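PDB 6D2Y: PbSGBP-B lipoprotein from Prevotella bryantii B14, which probably binds polysaccharides at the cell surface as the product of a polysaccharide utilization locus, with a magnesium ion bound in its beta-sandwich region. Local coordinates for residues A[242-250]-A[257-265]; A[274-284]-A[422-430]. All coordinates share one frame; numbering follows the deposited sequence.

Contact 1: residues A[242-250]-A[257-265]. With MG (magnesium ion), chain B.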
loop_
_atom_site.group_PDB
_atom_site.type_symbol
_atom_site.label_atom_id
_atom_site.label_comp_id
_atom_site.label_asym_id
_atom_site.label_seq_id
_atom_site.Cartn_x
_atom_site.Cartn_y
_atom_site.Cartn_z
ATOM N N TRP A 242 6.229 27.231 -13.571
ATOM C CA TRP A 242 6.995 27.712 -14.713
ATOM C C TRP A 242 6.873 26.805 -15.931
ATOM O O TRP A 242 6.700 27.295 -17.051
ATOM C CB TRP A 242 8.470 27.854 -14.331
ATOM C CG TRP A 242 8.792 29.128 -13.617
ATOM C CD1 TRP A 242 7.993 30.228 -13.500
ATOM C CD2 TRP A 242 10.002 29.433 -12.917
ATOM N NE1 TRP A 242 8.634 31.200 -12.772
ATOM C CE2 TRP A 242 9.869 30.737 -12.401
ATOM C CE3 TRP A 242 11.188 28.731 -12.678
ATOM C CZ2 TRP A 242 10.876 31.354 -11.663
ATOM C CZ3 TRP A 242 12.186 29.345 -11.943
ATOM C CH2 TRP A 242 12.024 30.642 -11.443
ATOM N N HIS A 243 6.953 25.492 -15.737
ATOM C CA HIS A 243 7.030 24.533 -16.836
ATOM C C HIS A 243 5.724 23.748 -16.902
ATOM O O HIS A 243 5.514 22.800 -16.138
ATOM C CB HIS A 243 8.242 23.628 -16.649
ATOM C CG HIS A 243 9.490 24.377 -16.300
ATOM N ND1 HIS A 243 10.037 24.370 -15.035
ATOM C CD2 HIS A 243 10.283 25.182 -17.047
ATOM C CE1 HIS A 243 11.122 25.124 -15.021
ATOM N NE2 HIS A 243 11.293 25.629 -16.229
ATOM N N ASP A 244 4.854 24.147 -17.827
ATOM C CA ASP A 244 3.526 23.562 -17.942
ATOM C C ASP A 244 3.593 22.195 -18.610
ATOM O O ASP A 244 4.307 22.002 -19.598
ATOM C CB ASP A 244 2.609 24.486 -18.743
ATOM C CG ASP A 244 2.680 25.923 -18.280
ATOM O OD1 ASP A 244 2.682 26.155 -17.054
ATOM O OD2 ASP A 244 2.730 26.825 -19.143
ATOM N N ARG A 245 2.831 21.250 -18.073
ATOM C CA ARG A 245 2.819 19.886 -18.573
ATOM C C ARG A 245 1.536 19.614 -19.345
ATOM O O ARG A 245 0.525 20.306 -19.191
ATOM C CB ARG A 245 2.971 18.883 -17.425
ATOM C CG ARG A 245 4.321 18.944 -16.729
ATOM C CD ARG A 245 5.342 18.022 -17.386
ATOM N NE ARG A 245 5.770 18.501 -18.699
ATOM C CZ ARG A 245 6.688 19.444 -18.889
ATOM N NH1 ARG A 245 7.282 20.018 -17.851
ATOM N NH2 ARG A 245 7.014 19.812 -20.120
ATOM N N ILE A 246 1.599 18.589 -20.195
ATOM C CA ILE A 246 0.438 18.179 -20.973
ATOM C C ILE A 246 -0.667 17.712 -20.039
ATOM O O ILE A 246 -0.434 16.918 -19.120
ATOM C CB ILE A 246 0.831 17.073 -21.965
ATOM C CG1 ILE A 246 1.862 17.594 -22.969
ATOM C CG2 ILE A 246 -0.398 16.532 -22.675
ATOM C CD1 ILE A 246 2.264 16.573 -24.012
ATOM N N ILE A 247 -1.878 18.215 -20.265
ATOM C CA ILE A 247 -3.071 17.773 -19.551
ATOM C C ILE A 247 -4.165 17.619 -20.600
ATOM O O ILE A 247 -4.649 18.617 -21.146
ATOM C CB ILE A 247 -3.507 18.753 -18.449
ATOM C CG1 ILE A 247 -2.333 19.080 -17.518
ATOM C CG2 ILE A 247 -4.672 18.178 -17.659
ATOM C CD1 ILE A 247 -2.744 19.627 -16.163
ATOM N N GLN A 248 -4.543 16.379 -20.895
ATOM C CA GLN A 248 -5.463 16.109 -21.991
ATOM C C GLN A 248 -6.189 14.802 -21.715
ATOM O O GLN A 248 -5.893 14.092 -20.750
ATOM C CB GLN A 248 -4.726 16.037 -23.329
ATOM C CG GLN A 248 -3.738 14.881 -23.402
ATOM C CD GLN A 248 -2.803 14.981 -24.586
ATOM O OE1 GLN A 248 -2.762 16.001 -25.273
ATOM N NE2 GLN A 248 -2.045 13.921 -24.832
ATOM N N SER A 249 -7.141 14.489 -22.589
ATOM C CA SER A 249 -7.886 13.242 -22.523
ATOM C C SER A 249 -8.058 12.690 -23.927
ATOM O O SER A 249 -8.278 13.449 -24.877
ATOM C CB SER A 249 -9.259 13.438 -21.867
ATOM O OG SER A 249 -10.132 14.145 -22.727
ATOM N N ASP A 250 -7.958 11.371 -24.051
ATOM C CA ASP A 250 -8.126 10.698 -25.334
ATOM C C ASP A 250 -8.480 9.235 -25.056
ATOM O O ASP A 250 -9.005 8.908 -23.990
ATOM C CB ASP A 250 -6.869 10.878 -26.201
ATOM C CG ASP A 250 -5.590 10.492 -25.476
ATOM O OD1 ASP A 250 -5.593 9.493 -24.726
ATOM O OD2 ASP A 250 -4.574 11.196 -25.652
ATOM N N ASN A 257 -9.380 13.812 -18.192
ATOM C CA ASN A 257 -8.034 14.306 -18.432
ATOM C C ASN A 257 -7.017 13.581 -17.563
ATOM O O ASN A 257 -7.310 13.141 -16.449
ATOM C CB ASN A 257 -7.952 15.809 -18.158
ATOM C CG ASN A 257 -8.685 16.631 -19.193
ATOM O OD1 ASN A 257 -8.711 16.285 -20.372
ATOM N ND2 ASN A 257 -9.292 17.728 -18.756
ATOM N N TYR A 258 -5.807 13.463 -18.096
ATOM C CA TYR A 258 -4.654 12.994 -17.349
ATOM C C TYR A 258 -3.525 13.996 -17.526
ATOM O O TYR A 258 -3.538 14.825 -18.438
ATOM C CB TYR A 258 -4.199 11.602 -17.811
ATOM C CG TYR A 258 -3.841 11.543 -19.281
ATOM C CD1 TYR A 258 -4.768 11.117 -20.224
ATOM C CD2 TYR A 258 -2.581 11.927 -19.728
ATOM C CE1 TYR A 258 -4.447 11.068 -21.570
ATOM C CE2 TYR A 258 -2.257 11.889 -21.069
ATOM C CZ TYR A 258 -3.190 11.455 -21.985
ATOM O OH TYR A 258 -2.860 11.411 -23.319
HETATM N N MSE A 259 -2.537 13.903 -16.648
HETATM C CA MSE A 259 -1.345 14.729 -16.757
HETATM C C MSE A 259 -0.183 13.854 -17.205
HETATM O O MSE A 259 -0.019 12.739 -16.715
HETATM C CB MSE A 259 -1.063 15.425 -15.424
HETATM C CG MSE A 259 0.055 16.452 -15.427
HETATM SE SE MSE A 259 1.839 15.691 -15.290
HETATM C CE MSE A 259 1.772 15.140 -13.432
ATOM N N GLN A 260 0.612 14.348 -18.151
ATOM C CA GLN A 260 1.645 13.546 -18.791
ATOM C C GLN A 260 3.015 14.169 -18.564
ATOM O O GLN A 260 3.215 15.359 -18.832
ATOM C CB GLN A 260 1.382 13.401 -20.292
ATOM C CG GLN A 260 2.473 12.640 -21.032
ATOM C CD GLN A 260 2.199 12.534 -22.518
ATOM O OE1 GLN A 260 1.151 12.045 -22.941
ATOM N NE2 GLN A 260 3.157 12.975 -23.323
ATOM N N ILE A 261 3.949 13.357 -18.077
ATOM C CA ILE A 261 5.349 13.738 -17.940
ATOM C C ILE A 261 6.133 13.050 -19.048
ATOM O O ILE A 261 6.008 11.834 -19.245
ATOM C CB ILE A 261 5.898 13.360 -16.554
ATOM C CG1 ILE A 261 5.097 14.047 -15.447
ATOM C CG2 ILE A 261 7.373 13.703 -16.445
ATOM C CD1 ILE A 261 5.532 13.647 -14.052
ATOM N N GLY A 262 6.938 13.822 -19.773
ATOM C CA GLY A 262 7.650 13.296 -20.918
ATOM C C GLY A 262 6.756 13.194 -22.141
ATOM O O GLY A 262 5.553 13.457 -22.107
ATOM N N ASN A 263 7.372 12.798 -23.251
ATOM C CA ASN A 263 6.658 12.653 -24.511
ATOM C C ASN A 263 7.469 11.746 -25.424
ATOM O O ASN A 263 8.590 11.347 -25.100
ATOM C CB ASN A 263 6.396 14.014 -25.169
ATOM C CG ASN A 263 5.142 14.017 -26.025
ATOM O OD1 ASN A 263 4.556 12.967 -26.295
ATOM N ND2 ASN A 263 4.724 15.203 -26.456
ATOM N N THR A 264 6.882 11.423 -26.573
ATOM C CA THR A 264 7.521 10.511 -27.511
ATOM C C THR A 264 8.800 11.126 -28.065
ATOM O O THR A 264 8.792 12.251 -28.573
ATOM C CB THR A 264 6.564 10.170 -28.653
ATOM O OG1 THR A 264 5.241 9.995 -28.131
ATOM C CG2 THR A 264 7.005 8.890 -29.351
ATOM N N GLY A 265 9.900 10.382 -27.964
ATOM C CA GLY A 265 11.172 10.823 -28.496
ATOM C C GLY A 265 11.942 11.798 -27.632
ATOM O O GLY A 265 13.062 12.172 -28.003
HETATM MG MG MG B . -8.861 12.400 -14.684
HETATM O O HOH W 1 3.931 17.148 -20.496
HETATM O O HOH W 2 -9.860 11.557 -13.149
#
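The hydroxyl of Y258 both gives and takes a hydrogen bond across the hairpin: it donates to D250 OD2, with 2.9 Å from Y258 OH to that oxygen, and accepts from the amide of Q248, whose NE2 stands 3.0 Å from Y258 OH. The carboxylate oxygen is met on its syn side, though tilted out of the carboxylate plane, whereas the Q248 amide stands nearly upright to the ring, the planes 87° apart. As a hydrogen-bonded pair on one face, and with similar first torsions (64° and 58°), the two side chains run side by side. Their backbones bond in both directions, the shorter link being Y258 N to Q248 O at 2.7 Å. The unit is a beta hairpin of strands 246-248 and 258-261, and its second strand continues the sheet through strand 449-458. At one end N257 O binds magnesium, completed by D225, D227, S255, D452 and water, while F226 O holds N257 ND2. Toward the other, a water accepts from R245 NE and I246 N and donates to Q260 O, while R245 NH1 is bonded to S279 O. On the opposite face I247 CG1 lies 4.1 Å from M259 CG.

Contact 2: residues A[274-284]-A[422-430]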
loop_
_atom_site.group_PDB
_atom_site.type_symbol
_atom_site.label_atom_id
_atom_site.label_comp_id
_atom_site.label_asym_id
_atom_site.label_seq_id
_atom_site.Cartn_x
_atom_site.Cartn_y
_atom_site.Cartn_z
ATOM N N TRP A 274 19.318 17.239 -14.980
ATOM C CA TRP A 274 18.230 18.205 -14.886
ATOM C C TRP A 274 17.648 18.498 -16.263
ATOM O O TRP A 274 18.366 18.878 -17.192
ATOM C CB TRP A 274 18.732 19.497 -14.236
ATOM C CG TRP A 274 17.655 20.512 -13.928
ATOM C CD1 TRP A 274 16.769 21.068 -14.811
ATOM C CD2 TRP A 274 17.367 21.103 -12.653
ATOM N NE1 TRP A 274 15.947 21.955 -14.163
ATOM C CE2 TRP A 274 16.293 21.997 -12.839
ATOM C CE3 TRP A 274 17.912 20.961 -11.374
ATOM C CZ2 TRP A 274 15.754 22.745 -11.793
ATOM C CZ3 TRP A 274 17.375 21.703 -10.336
ATOM C CH2 TRP A 274 16.307 22.585 -10.552
ATOM N N ASN A 275 16.336 18.320 -16.377
ATOM C CA ASN A 275 15.598 18.592 -17.608
ATOM C C ASN A 275 14.168 18.918 -17.196
ATOM O O ASN A 275 13.437 18.032 -16.738
ATOM C CB ASN A 275 15.649 17.392 -18.555
ATOM C CG ASN A 275 15.135 17.717 -19.949
ATOM O OD1 ASN A 275 14.441 18.711 -20.154
ATOM N ND2 ASN A 275 15.460 16.859 -20.916
ATOM N N ASP A 276 13.774 20.189 -17.340
ATOM C CA ASP A 276 12.441 20.633 -16.935
ATOM C C ASP A 276 11.317 20.018 -17.760
ATOM O O ASP A 276 10.142 20.239 -17.430
ATOM C CB ASP A 276 12.333 22.163 -17.004
ATOM C CG ASP A 276 13.463 22.869 -16.278
ATOM O OD1 ASP A 276 13.974 23.882 -16.791
ATOM O OD2 ASP A 276 13.844 22.379 -15.181
ATOM N N GLU A 277 11.638 19.264 -18.815
ATOM C CA GLU A 277 10.605 18.542 -19.543
ATOM C C GLU A 277 9.910 17.504 -18.673
ATOM O O GLU A 277 8.795 17.085 -19.002
ATOM C CB GLU A 277 11.194 17.858 -20.776
ATOM C CG GLU A 277 11.537 18.798 -21.919
ATOM C CD GLU A 277 10.312 19.215 -22.711
ATOM O OE1 GLU A 277 9.348 18.423 -22.777
ATOM O OE2 GLU A 277 10.317 20.329 -23.278
ATOM N N PHE A 278 10.538 17.078 -17.579
ATOM C CA PHE A 278 9.974 16.084 -16.672
ATOM C C PHE A 278 9.644 16.687 -15.311
ATOM O O PHE A 278 9.876 16.073 -14.269
ATOM C CB PHE A 278 10.921 14.899 -16.512
ATOM C CG PHE A 278 11.627 14.508 -17.781
ATOM C CD1 PHE A 278 10.955 13.794 -18.760
ATOM C CD2 PHE A 278 12.960 14.823 -17.982
ATOM C CE1 PHE A 278 11.596 13.421 -19.931
ATOM C CE2 PHE A 278 13.607 14.451 -19.147
ATOM C CZ PHE A 278 12.924 13.749 -20.124
ATOM N N SER A 279 9.103 17.901 -15.305
ATOM C CA SER A 279 8.728 18.585 -14.073
ATOM C C SER A 279 7.275 19.031 -14.164
ATOM O O SER A 279 6.914 19.796 -15.064
ATOM C CB SER A 279 9.638 19.789 -13.810
ATOM O OG SER A 279 9.187 20.528 -12.688
ATOM N N PHE A 280 6.448 18.547 -13.244
ATOM C CA PHE A 280 5.111 19.085 -13.032
ATOM C C PHE A 280 5.137 19.937 -11.772
ATOM O O PHE A 280 5.655 19.503 -10.738
ATOM C CB PHE A 280 4.067 17.975 -12.901
ATOM C CG PHE A 280 2.736 18.458 -12.398
ATOM C CD1 PHE A 280 2.368 18.260 -11.077
ATOM C CD2 PHE A 280 1.858 19.118 -13.242
ATOM C CE1 PHE A 280 1.145 18.710 -10.605
ATOM C CE2 PHE A 280 0.631 19.569 -12.778
ATOM C CZ PHE A 280 0.275 19.364 -11.458
ATOM N N GLU A 281 4.592 21.148 -11.860
ATOM C CA GLU A 281 4.666 22.108 -10.766
ATOM C C GLU A 281 3.293 22.712 -10.518
ATOM O O GLU A 281 2.723 23.351 -11.409
ATOM C CB GLU A 281 5.690 23.207 -11.074
ATOM C CG GLU A 281 7.070 22.690 -11.469
ATOM C CD GLU A 281 7.782 23.591 -12.466
ATOM O OE1 GLU A 281 7.202 24.625 -12.864
ATOM O OE2 GLU A 281 8.928 23.268 -12.848
ATOM N N TYR A 282 2.765 22.510 -9.312
ATOM C CA TYR A 282 1.596 23.241 -8.833
ATOM C C TYR A 282 2.026 24.096 -7.649
ATOM O O TYR A 282 2.279 23.575 -6.558
ATOM C CB TYR A 282 0.450 22.313 -8.433
ATOM C CG TYR A 282 -0.728 23.082 -7.869
ATOM C CD1 TYR A 282 -1.689 23.629 -8.708
ATOM C CD2 TYR A 282 -0.862 23.292 -6.501
ATOM C CE1 TYR A 282 -2.756 24.348 -8.203
ATOM C CE2 TYR A 282 -1.925 24.012 -5.987
ATOM C CZ TYR A 282 -2.870 24.536 -6.844
ATOM O OH TYR A 282 -3.933 25.249 -6.339
ATOM N N TRP A 283 2.096 25.403 -7.860
ATOM C CA TRP A 283 2.444 26.353 -6.811
ATOM C C TRP A 283 1.188 27.125 -6.426
ATOM O O TRP A 283 0.513 27.688 -7.294
ATOM C CB TRP A 283 3.556 27.295 -7.275
ATOM C CG TRP A 283 4.769 26.571 -7.800
ATOM C CD1 TRP A 283 5.137 25.282 -7.530
ATOM C CD2 TRP A 283 5.770 27.095 -8.683
ATOM N NE1 TRP A 283 6.302 24.974 -8.190
ATOM C CE2 TRP A 283 6.711 26.069 -8.903
ATOM C CE3 TRP A 283 5.961 28.331 -9.306
ATOM C CZ2 TRP A 283 7.826 26.243 -9.722
ATOM C CZ3 TRP A 283 7.067 28.502 -10.117
ATOM C CH2 TRP A 283 7.986 27.463 -10.319
ATOM N N ALA A 284 0.869 27.126 -5.134
ATOM C CA ALA A 284 -0.318 27.824 -4.658
ATOM C C ALA A 284 -0.165 29.328 -4.841
ATOM O O ALA A 284 0.934 29.879 -4.723
ATOM C CB ALA A 284 -0.572 27.498 -3.187
ATOM N N SER A 422 1.151 22.702 0.797
ATOM C CA SER A 422 0.461 23.745 0.045
ATOM C C SER A 422 0.743 23.678 -1.453
ATOM O O SER A 422 -0.165 23.901 -2.263
ATOM C CB SER A 422 0.851 25.125 0.576
ATOM O OG SER A 422 0.840 25.166 1.992
ATOM N N SER A 423 1.988 23.389 -1.833
ATOM C CA SER A 423 2.375 23.237 -3.227
ATOM C C SER A 423 2.983 21.857 -3.441
ATOM O O SER A 423 3.429 21.197 -2.497
ATOM C CB SER A 423 3.365 24.325 -3.655
ATOM O OG SER A 423 2.814 25.614 -3.470
ATOM N N LEU A 424 3.002 21.427 -4.701
ATOM C CA LEU A 424 3.477 20.095 -5.048
ATOM C C LEU A 424 4.309 20.150 -6.318
ATOM O O LEU A 424 3.886 20.740 -7.317
ATOM C CB LEU A 424 2.308 19.122 -5.239
ATOM C CG LEU A 424 2.720 17.707 -5.642
ATOM C CD1 LEU A 424 3.386 16.999 -4.471
ATOM C CD2 LEU A 424 1.526 16.916 -6.157
ATOM N N ASN A 425 5.485 19.529 -6.273
ATOM C CA ASN A 425 6.338 19.346 -7.437
ATOM C C ASN A 425 6.547 17.858 -7.679
ATOM O O ASN A 425 6.751 17.090 -6.733
ATOM C CB ASN A 425 7.696 20.030 -7.251
ATOM C CG ASN A 425 7.709 21.450 -7.769
ATOM O OD1 ASN A 425 6.667 22.095 -7.870
ATOM N ND2 ASN A 425 8.896 21.946 -8.101
ATOM N N ILE A 426 6.481 17.457 -8.944
ATOM C CA ILE A 426 6.841 16.109 -9.374
ATOM C C ILE A 426 7.935 16.265 -10.418
ATOM O O ILE A 426 7.685 16.780 -11.515
ATOM C CB ILE A 426 5.641 15.332 -9.933
ATOM C CG1 ILE A 426 4.480 15.353 -8.935
ATOM C CG2 ILE A 426 6.049 13.907 -10.278
ATOM C CD1 ILE A 426 3.491 14.225 -9.110
ATOM N N PHE A 427 9.146 15.827 -10.079
ATOM C CA PHE A 427 10.326 16.060 -10.903
ATOM C C PHE A 427 11.097 14.757 -11.050
ATOM O O PHE A 427 11.540 14.177 -10.053
ATOM C CB PHE A 427 11.211 17.148 -10.285
ATOM C CG PHE A 427 12.167 17.787 -11.255
ATOM C CD1 PHE A 427 12.179 17.420 -12.590
ATOM C CD2 PHE A 427 13.059 18.756 -10.827
ATOM C CE1 PHE A 427 13.061 18.006 -13.478
ATOM C CE2 PHE A 427 13.943 19.346 -11.711
ATOM C CZ PHE A 427 13.945 18.970 -13.038
ATOM N N LEU A 428 11.255 14.305 -12.292
ATOM C CA LEU A 428 12.086 13.148 -12.613
ATOM C C LEU A 428 13.523 13.630 -12.748
ATOM O O LEU A 428 13.910 14.177 -13.783
ATOM C CB LEU A 428 11.614 12.490 -13.904
ATOM C CG LEU A 428 10.564 11.382 -13.886
ATOM C CD1 LEU A 428 9.395 11.717 -12.978
ATOM C CD2 LEU A 428 10.086 11.160 -15.308
ATOM N N ILE A 429 14.324 13.432 -11.706
ATOM C CA ILE A 429 15.684 13.958 -11.702
ATOM C C ILE A 429 16.495 13.207 -10.656
ATOM O O ILE A 429 15.984 12.846 -9.592
ATOM C CB ILE A 429 15.689 15.484 -11.444
ATOM C CG1 ILE A 429 17.114 16.040 -11.495
ATOM C CG2 ILE A 429 15.031 15.807 -10.111
ATOM C CD1 ILE A 429 17.181 17.533 -11.326
ATOM N N LYS A 430 17.762 12.964 -10.977
ATOM C CA LYS A 430 18.744 12.474 -10.019
ATOM C C LYS A 430 19.542 13.672 -9.516
ATOM O O LYS A 430 20.288 14.293 -10.279
ATOM C CB LYS A 430 19.657 11.426 -10.649
ATOM C CG LYS A 430 20.810 11.009 -9.753
ATOM C CD LYS A 430 22.040 10.637 -10.563
ATOM C CE LYS A 430 23.097 9.995 -9.683
ATOM N NZ LYS A 430 23.818 8.889 -10.368
HETATM O O HOH W 3 15.602 16.008 -15.156
#
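Both faces of the F427 ring are occupied: S279 CB sits over one, 4.0 Å from the ring centroid in a CH-pi contact, and CG2 of I429 lies against the opposite one. The ring's edge is turned into the face of W274, an edge-to-face pair with planes at 83° and CE2 of F427 3.7 Å from W274 CE2. Carbonyl oxygens of F278 and N275 also approach that rim, the former 3.2 Å from F427 CD1. Swinging CG of F427 anti to the backbone N (chi1 -160°) carries the ring across to the segment 274-284, where I429 CD1 adds a further apolar contact with W274.

Farther along, the indole of W283 and the amide of N425 lie nearly coplanar, 25° apart. W283 NE1 donates to a lone pair of N425 OD1 over 2.9 Å, approaching in the carbonyl plane. S423 OG accepts from A284 N at 3.0 Å, a side-chain bond that ties down A284, just past the end of strand 279-282. Between these ends, strands 279-282 and 423-428 run almost exactly antiparallel, with reciprocal backbone bonds in the pairs F280-I426 and Y282-L424. Strand 279-282 is the outermost of a four-stranded antiparallel sheet, and 423-428 is its neighbour, followed by 330-335.

On the face carrying F280 and I426, the ring edge of F280 meets CG1 of I426 at 4.2 Å, and strand 258-261 packs there through M259 and I261. On the other face, E281 OE2 accepts from S279 OG, and H243 and W242 also donate to the carboxylate. With three donors sharing this buried group, its negative charge is probably well stabilised, and polar bonds and aromatic contacts occupy the same side of the sheet.

Contacts 1 and 2 lie in different sheets of one domain: contact 1 belongs to a six-stranded antiparallel sheet, contact 2 to the edge of a four-stranded one. Side chains of strand 258-261 pack on strands 279-282 and 423-428 between them, I261 touching F278, I426 and L428, an arrangement consistent with a beta sandwich. Their centres are 13 Å apart, and the chain completes the hairpin of contact 1 before entering 274-284. Two probable hydrogen bonds connect them: H243 ND1 to E281 OE2 at 2.7 Å, and R245 NH1 to S279 O at 2.8 Å. N257 of contact 1 coordinates the magnesium ion; the side chain of F280, in contact 2, lies about 12 Å from the ion.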